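Cellulase (Bacillus sp. BG-CS10, PDB 5E09) probably hydrolyses internal beta-1,4-glucosidic bonds of cellulose, pairing a family 5 glycoside hydrolase barrel with a family 46 carbohydrate-binding module. Local coordinates at residues 255-259 with 260-264; 283-286 with 287-290. All coordinates share one frame; numbering follows the deposited sequence.

Interaction 1: 255-259 with 260-264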
ATOM      1  N   ARG A 255      18.853  -7.465   0.768  1.00 46.63           N
ATOM      2  CA  ARG A 255      19.252  -8.140   1.994  1.00 44.50           C
ATOM      3  C   ARG A 255      18.240  -9.220   2.398  1.00 46.62           C
ATOM      4  O   ARG A 255      18.627 -10.238   2.991  1.00 47.06           O
ATOM      5  CB  ARG A 255      19.486  -7.143   3.134  1.00 51.67           C
ATOM      6  CG  ARG A 255      18.327  -6.276   3.507  1.00 65.28           C
ATOM      7  CD  ARG A 255      18.675  -5.422   4.713  1.00 57.11           C
ATOM      8  NE  ARG A 255      17.591  -4.502   5.021  1.00 52.52           N
ATOM      9  CZ  ARG A 255      17.473  -3.292   4.489  1.00 48.09           C
ATOM     10  NH1 ARG A 255      18.385  -2.853   3.634  1.00 44.25           N
ATOM     11  NH2 ARG A 255      16.445  -2.521   4.817  1.00 58.70           N
ATOM     12  N   VAL A 256      16.963  -9.031   2.060  1.00 44.60           N
ATOM     13  CA  VAL A 256      16.007 -10.120   2.290  1.00 42.19           C
ATOM     14  C   VAL A 256      16.414 -11.364   1.490  1.00 43.14           C
ATOM     15  O   VAL A 256      16.368 -12.489   1.987  1.00 45.61           O
ATOM     16  CB  VAL A 256      14.560  -9.723   1.914  1.00 43.76           C
ATOM     17  CG1 VAL A 256      13.651 -10.950   1.907  1.00 31.43           C
ATOM     18  CG2 VAL A 256      14.030  -8.673   2.870  1.00 49.35           C
ATOM     19  N   HIS A 257      16.831 -11.150   0.249  1.00 47.35           N
ATOM     20  CA  HIS A 257      17.232 -12.252  -0.615  1.00 48.18           C
ATOM     21  C   HIS A 257      18.502 -12.943  -0.108  1.00 48.48           C
ATOM     22  O   HIS A 257      18.565 -14.173  -0.041  1.00 44.17           O
ATOM     23  CB  HIS A 257      17.441 -11.754  -2.043  1.00 46.48           C
ATOM     24  CG  HIS A 257      17.916 -12.813  -2.987  1.00 57.95           C
ATOM     25  ND1 HIS A 257      17.055 -13.665  -3.644  1.00 49.39           N
ATOM     26  CD2 HIS A 257      19.164 -13.159  -3.382  1.00 49.95           C
ATOM     27  CE1 HIS A 257      17.751 -14.489  -4.407  1.00 57.27           C
ATOM     28  NE2 HIS A 257      19.034 -14.202  -4.264  1.00 59.87           N
ATOM     29  N   ASN A 258      19.507 -12.150   0.252  1.00 44.93           N
ATOM     30  CA  ASN A 258      20.767 -12.700   0.746  1.00 52.44           C
ATOM     31  C   ASN A 258      20.588 -13.508   2.023  1.00 53.67           C
ATOM     32  O   ASN A 258      21.181 -14.579   2.180  1.00 53.62           O
ATOM     33  CB  ASN A 258      21.786 -11.589   0.995  1.00 47.65           C
ATOM     34  CG  ASN A 258      22.095 -10.797  -0.254  1.00 64.61           C
ATOM     35  OD1 ASN A 258      21.963 -11.301  -1.375  1.00 67.16           O
ATOM     36  ND2 ASN A 258      22.509  -9.546  -0.073  1.00 66.38           N
ATOM     37  N   THR A 259      19.766 -13.001   2.937  1.00 53.90           N
ATOM     38  CA  THR A 259      19.616 -13.671   4.221  1.00 53.19           C
ATOM     39  C   THR A 259      18.799 -14.960   4.134  1.00 44.23           C
ATOM     40  O   THR A 259      19.173 -15.966   4.727  1.00 61.57           O
ATOM     41  CB  THR A 259      18.978 -12.739   5.260  1.00 46.80           C
ATOM     42  OG1 THR A 259      19.791 -11.569   5.401  1.00 49.83           O
ATOM     43  CG2 THR A 259      18.868 -13.439   6.611  1.00 44.04           C
ATOM     44  N   PHE A 260      17.696 -14.941   3.391  1.00 49.25           N
ATOM     45  CA  PHE A 260      16.789 -16.087   3.386  1.00 45.31           C
ATOM     46  C   PHE A 260      16.735 -16.857   2.062  1.00 56.49           C
ATOM     47  O   PHE A 260      17.078 -18.042   2.012  1.00 51.21           O
ATOM     48  CB  PHE A 260      15.379 -15.638   3.752  1.00 44.95           C
ATOM     49  CG  PHE A 260      15.252 -15.111   5.148  1.00 49.09           C
ATOM     50  CD1 PHE A 260      15.334 -15.966   6.235  1.00 50.60           C
ATOM     51  CD2 PHE A 260      15.032 -13.765   5.375  1.00 48.02           C
ATOM     52  CE1 PHE A 260      15.211 -15.485   7.524  1.00 46.84           C
ATOM     53  CE2 PHE A 260      14.904 -13.276   6.668  1.00 47.36           C
ATOM     54  CZ  PHE A 260      14.996 -14.139   7.739  1.00 40.63           C
ATOM     55  N   THR A 261      16.281 -16.191   1.004  1.00 48.50           N
ATOM     56  CA  THR A 261      16.072 -16.847  -0.289  1.00 57.42           C
ATOM     57  C   THR A 261      17.351 -17.495  -0.838  1.00 56.50           C
ATOM     58  O   THR A 261      17.302 -18.581  -1.409  1.00 50.28           O
ATOM     59  CB  THR A 261      15.515 -15.849  -1.328  1.00 52.90           C
ATOM     60  OG1 THR A 261      14.214 -15.405  -0.915  1.00 56.87           O
ATOM     61  CG2 THR A 261      15.400 -16.494  -2.700  1.00 42.74           C
ATOM     62  N   ALA A 262      18.487 -16.829  -0.654  1.00 64.04           N
ATOM     63  CA  ALA A 262      19.773 -17.355  -1.107  1.00 48.64           C
ATOM     64  C   ALA A 262      20.091 -18.687  -0.427  1.00 60.11           C
ATOM     65  O   ALA A 262      20.642 -19.598  -1.046  1.00 57.98           O
ATOM     66  CB  ALA A 262      20.878 -16.351  -0.847  1.00 49.96           C
ATOM     67  N   ASN A 263      19.740 -18.794   0.850  1.00 65.91           N
ATOM     68  CA  ASN A 263      19.773 -20.074   1.544  1.00 48.18           C
ATOM     69  C   ASN A 263      18.436 -20.766   1.307  1.00 53.68           C
ATOM     70  O   ASN A 263      17.630 -20.311   0.500  1.00 62.86           O
ATOM     71  CB  ASN A 263      19.905 -19.864   3.052  1.00 51.76           C
ATOM     72  CG  ASN A 263      21.124 -19.036   3.415  1.00 61.45           C
ATOM     73  OD1 ASN A 263      22.248 -19.365   3.034  1.00 77.31           O
ATOM     74  ND2 ASN A 263      20.907 -17.945   4.141  1.00 59.28           N
ATOM     75  N   GLY A 264      18.167 -21.859   1.993  1.00 54.13           N
ATOM     76  CA  GLY A 264      16.931 -22.577   1.747  1.00 65.71           C
ATOM     77  C   GLY A 264      15.606 -21.977   2.148  1.00 54.01           C
ATOM     78  O   GLY A 264      14.563 -22.609   1.977  1.00 62.15           O
TER
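Val256 accepts a hydrogen bond from Phe260 one turn further on, the last regular step of helix 243-261 before it widens. The Phe260 N to Val256 O distance is 3.1 Å. His257 breaks the i to i+4 pattern. Its O takes the N-H of Ala262, five residues on, with Ala262 N to His257 O at 2.7 Å. This is a pi-type turn. Thr261 N lies nearby but is badly angled for that oxygen. In His257, CG lies anti to the backbone N (chi1 177°), beside the carbonyl carbon, and this carries the ring toward Thr261, one turn on. His257 ND1 then meets the methyl of Thr261, 3.4 Å from CG2, and the two side chains cross at about a right angle. Asn258 O touches Ala262 CB, a van der Waals contact. Thr259 uses three groups. Thr259 OG1 returns to Arg255 O at 3.0 Å, and that oxygen also receives Thr259 N from the other face of its plane. Thr259 CG2 sits over the centre of the Phe260 ring, 3.9 Å from the centroid and almost on the ring normal, in a CH-pi contact. The two side chains run side by side. Thr259 O is met by Asn263 ND2 in a weak, bent bond of 2.7 Å.

The ring of Phe260 also packs on Leu204 and Leu207 of helix 201-214. Gln201 NE2 binds Thr259 OG1 as well. The chemistry is that of a helix end in a TIM barrel that widens into a pi-type turn. Ala262 N satisfies His257 O, and Asn263 ND2 weakly meets Thr259 O, while the Phe260 ring, with Val256 and Thr261, packs the inner side of the helix end on Val267 of strand 267-272.

Interaction 2: 283-286 with 287-290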
ATOM      1  N   VAL A 283      -3.759  10.066  -2.499  1.00 46.20           N
ATOM      2  CA  VAL A 283      -2.615  10.715  -1.869  1.00 39.41           C
ATOM      3  C   VAL A 283      -1.343  10.560  -2.724  1.00 44.29           C
ATOM      4  O   VAL A 283      -0.425  11.386  -2.668  1.00 39.21           O
ATOM      5  CB  VAL A 283      -2.414  10.133  -0.444  1.00 43.44           C
ATOM      6  CG1 VAL A 283      -1.078  10.514   0.145  1.00 46.17           C
ATOM      7  CG2 VAL A 283      -3.553  10.582   0.463  1.00 37.02           C
ATOM      8  N   ILE A 284      -1.309   9.508  -3.533  1.00 37.49           N
ATOM      9  CA  ILE A 284      -0.195   9.267  -4.436  1.00 33.53           C
ATOM     10  C   ILE A 284      -0.661   9.522  -5.862  1.00 32.00           C
ATOM     11  O   ILE A 284      -1.639   8.924  -6.302  1.00 41.54           O
ATOM     12  CB  ILE A 284       0.338   7.815  -4.309  1.00 52.16           C
ATOM     13  CG1 ILE A 284       0.492   7.423  -2.837  1.00 38.54           C
ATOM     14  CG2 ILE A 284       1.651   7.634  -5.082  1.00 30.06           C
ATOM     15  CD1 ILE A 284       1.407   8.330  -2.061  1.00 44.18           C
ATOM     16  N   GLN A 285       0.020  10.414  -6.577  1.00 34.28           N
ATOM     17  CA  GLN A 285      -0.359  10.723  -7.954  1.00 34.06           C
ATOM     18  C   GLN A 285      -0.330   9.443  -8.793  1.00 39.65           C
ATOM     19  O   GLN A 285       0.582   8.623  -8.655  1.00 33.70           O
ATOM     20  CB  GLN A 285       0.567  11.791  -8.544  1.00 34.68           C
ATOM     21  CG  GLN A 285      -0.023  12.552  -9.728  1.00 32.09           C
ATOM     22  CD  GLN A 285       0.193  11.848 -11.064  1.00 40.97           C
ATOM     23  OE1 GLN A 285       1.111  11.036 -11.218  1.00 35.48           O
ATOM     24  NE2 GLN A 285      -0.666  12.152 -12.034  1.00 29.58           N
ATOM     25  N   GLN A 286      -1.337   9.278  -9.646  1.00 35.16           N
ATOM     26  CA  GLN A 286      -1.609   8.004 -10.317  1.00 37.46           C
ATOM     27  C   GLN A 286      -0.415   7.392 -11.068  1.00 33.13           C
ATOM     28  O   GLN A 286      -0.085   6.214 -10.876  1.00 40.26           O
ATOM     29  CB  GLN A 286      -2.789   8.179 -11.282  1.00 31.36           C
ATOM     30  CG  GLN A 286      -3.303   6.887 -11.899  1.00 39.82           C
ATOM     31  CD  GLN A 286      -3.996   5.963 -10.897  1.00 54.09           C
ATOM     32  OE1 GLN A 286      -4.011   6.219  -9.687  1.00 48.93           O
ATOM     33  NE2 GLN A 286      -4.585   4.886 -11.408  1.00 34.84           N
ATOM     34  N   GLY A 287       0.236   8.186 -11.912  1.00 34.67           N
ATOM     35  CA  GLY A 287       1.368   7.696 -12.680  1.00 39.29           C
ATOM     36  C   GLY A 287       2.515   7.237 -11.799  1.00 37.28           C
ATOM     37  O   GLY A 287       3.160   6.211 -12.057  1.00 38.75           O
ATOM     38  N   GLU A 288       2.761   8.003 -10.742  1.00 40.85           N
ATOM     39  CA  GLU A 288       3.831   7.693  -9.803  1.00 40.61           C
ATOM     40  C   GLU A 288       3.511   6.421  -9.012  1.00 40.04           C
ATOM     41  O   GLU A 288       4.395   5.591  -8.765  1.00 36.74           O
ATOM     42  CB  GLU A 288       4.063   8.881  -8.868  1.00 41.63           C
ATOM     43  CG  GLU A 288       4.418  10.172  -9.602  1.00 31.23           C
ATOM     44  CD  GLU A 288       5.648  10.026 -10.495  1.00 46.79           C
ATOM     45  OE1 GLU A 288       6.709   9.594 -10.000  1.00 54.06           O
ATOM     46  OE2 GLU A 288       5.555  10.341 -11.701  1.00 53.63           O
ATOM     47  N   LYS A 289       2.241   6.263  -8.641  1.00 29.28           N
ATOM     48  CA  LYS A 289       1.771   5.047  -7.981  1.00 37.00           C
ATOM     49  C   LYS A 289       2.029   3.812  -8.858  1.00 39.32           C
ATOM     50  O   LYS A 289       2.649   2.824  -8.417  1.00 38.93           O
ATOM     51  CB  LYS A 289       0.278   5.163  -7.653  1.00 28.08           C
ATOM     52  CG  LYS A 289      -0.355   3.878  -7.138  1.00 40.42           C
ATOM     53  CD  LYS A 289      -1.856   3.844  -7.400  1.00 36.89           C
ATOM     54  CE  LYS A 289      -2.540   5.086  -6.851  1.00 58.86           C
ATOM     55  NZ  LYS A 289      -3.975   5.117  -7.231  1.00 59.78           N
ATOM     56  N   LEU A 290       1.554   3.881 -10.104  1.00 41.02           N
ATOM     57  CA  LEU A 290       1.767   2.800 -11.068  1.00 33.86           C
ATOM     58  C   LEU A 290       3.249   2.460 -11.235  1.00 36.80           C
ATOM     59  O   LEU A 290       3.635   1.287 -11.193  1.00 39.62           O
ATOM     60  CB  LEU A 290       1.169   3.170 -12.424  1.00 35.60           C
ATOM     61  CG  LEU A 290      -0.339   3.420 -12.472  1.00 38.75           C
ATOM     62  CD1 LEU A 290      -0.759   3.904 -13.851  1.00 39.74           C
ATOM     63  CD2 LEU A 290      -1.105   2.168 -12.084  1.00 31.17           C
TER
HETATM   64  O   HOH W   1       3.243  11.005 -13.310  1.00 45.06           O
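Lys289 N and Leu290 N close the first regular turn of helix 286-302, donating to Gln285 O at 2.9 Å and to Gln286 O at 3.0 Å, both nearly straight. Gln285 is the N-cap. Its chain leaves anti to the backbone N (chi1 -158°) and bends at chi2, which brings OE1 back over the first turn. Gln285 OE1 accepts two weak bonds there, from Gly287 N at 3.1 Å and from Glu288 N at 3.5 Å. A water also donates to this OE1 and to Glu288 OE2, so it bridges the two side chains. The other end of the Gln285 amide, NE2, is held by Asn346 OD1. Glu288 is fixed mainly by Phe241 N at OE1 and by a salt bridge from OE2 to Lys291.

Gln286 and Lys289 form the second polar pair. Lys289 NZ reaches Gln286 OE1 at 2.7 Å, tilted 19° from the plane of the amide carbonyl. The NE2 of the same amide donates to Asp325 and Glu327, which fixes its rotation. Ile284 adds an apolar touch, with Ile284 CG2 3.8 Å from Lys289 CB. A methionine in place of Lys289 has no ammonium group, and would probably leave Gln286 OE1 without its donor and Asp325 without a long, weak ion-pair partner.

The cap stands where the loop after strand 267-272 enters helix 286-302. Helix 326-337 packs alongside, with Phe328 on Lys289 and both Glu327 and Met331 on Leu290. Trp517, on a loop of the C-terminal sheet region, touches Gln285.

The two contacts mark opposite kinds of helix end in the same barrel domain, and strand 267-272 lies between their helices in the chain. Interaction 1 unwinds the C-terminal end of helix 243-261; interaction 2 starts helix 286-302. They do not touch, with centres about 30 Å apart. Interaction 1 lies far from the centre of the chain and is only partly buried: an apolar inner side contrasts with exposed residues at the turn. Interaction 2 is buried and nearer the middle of the chain. Although buried, it is the more polar of the two, with amides, a lysine and a water tied to charged neighbours. Interaction 1 adds to its backbone bonds a threonine hydroxyl, a weak amide bond and a CH-pi contact.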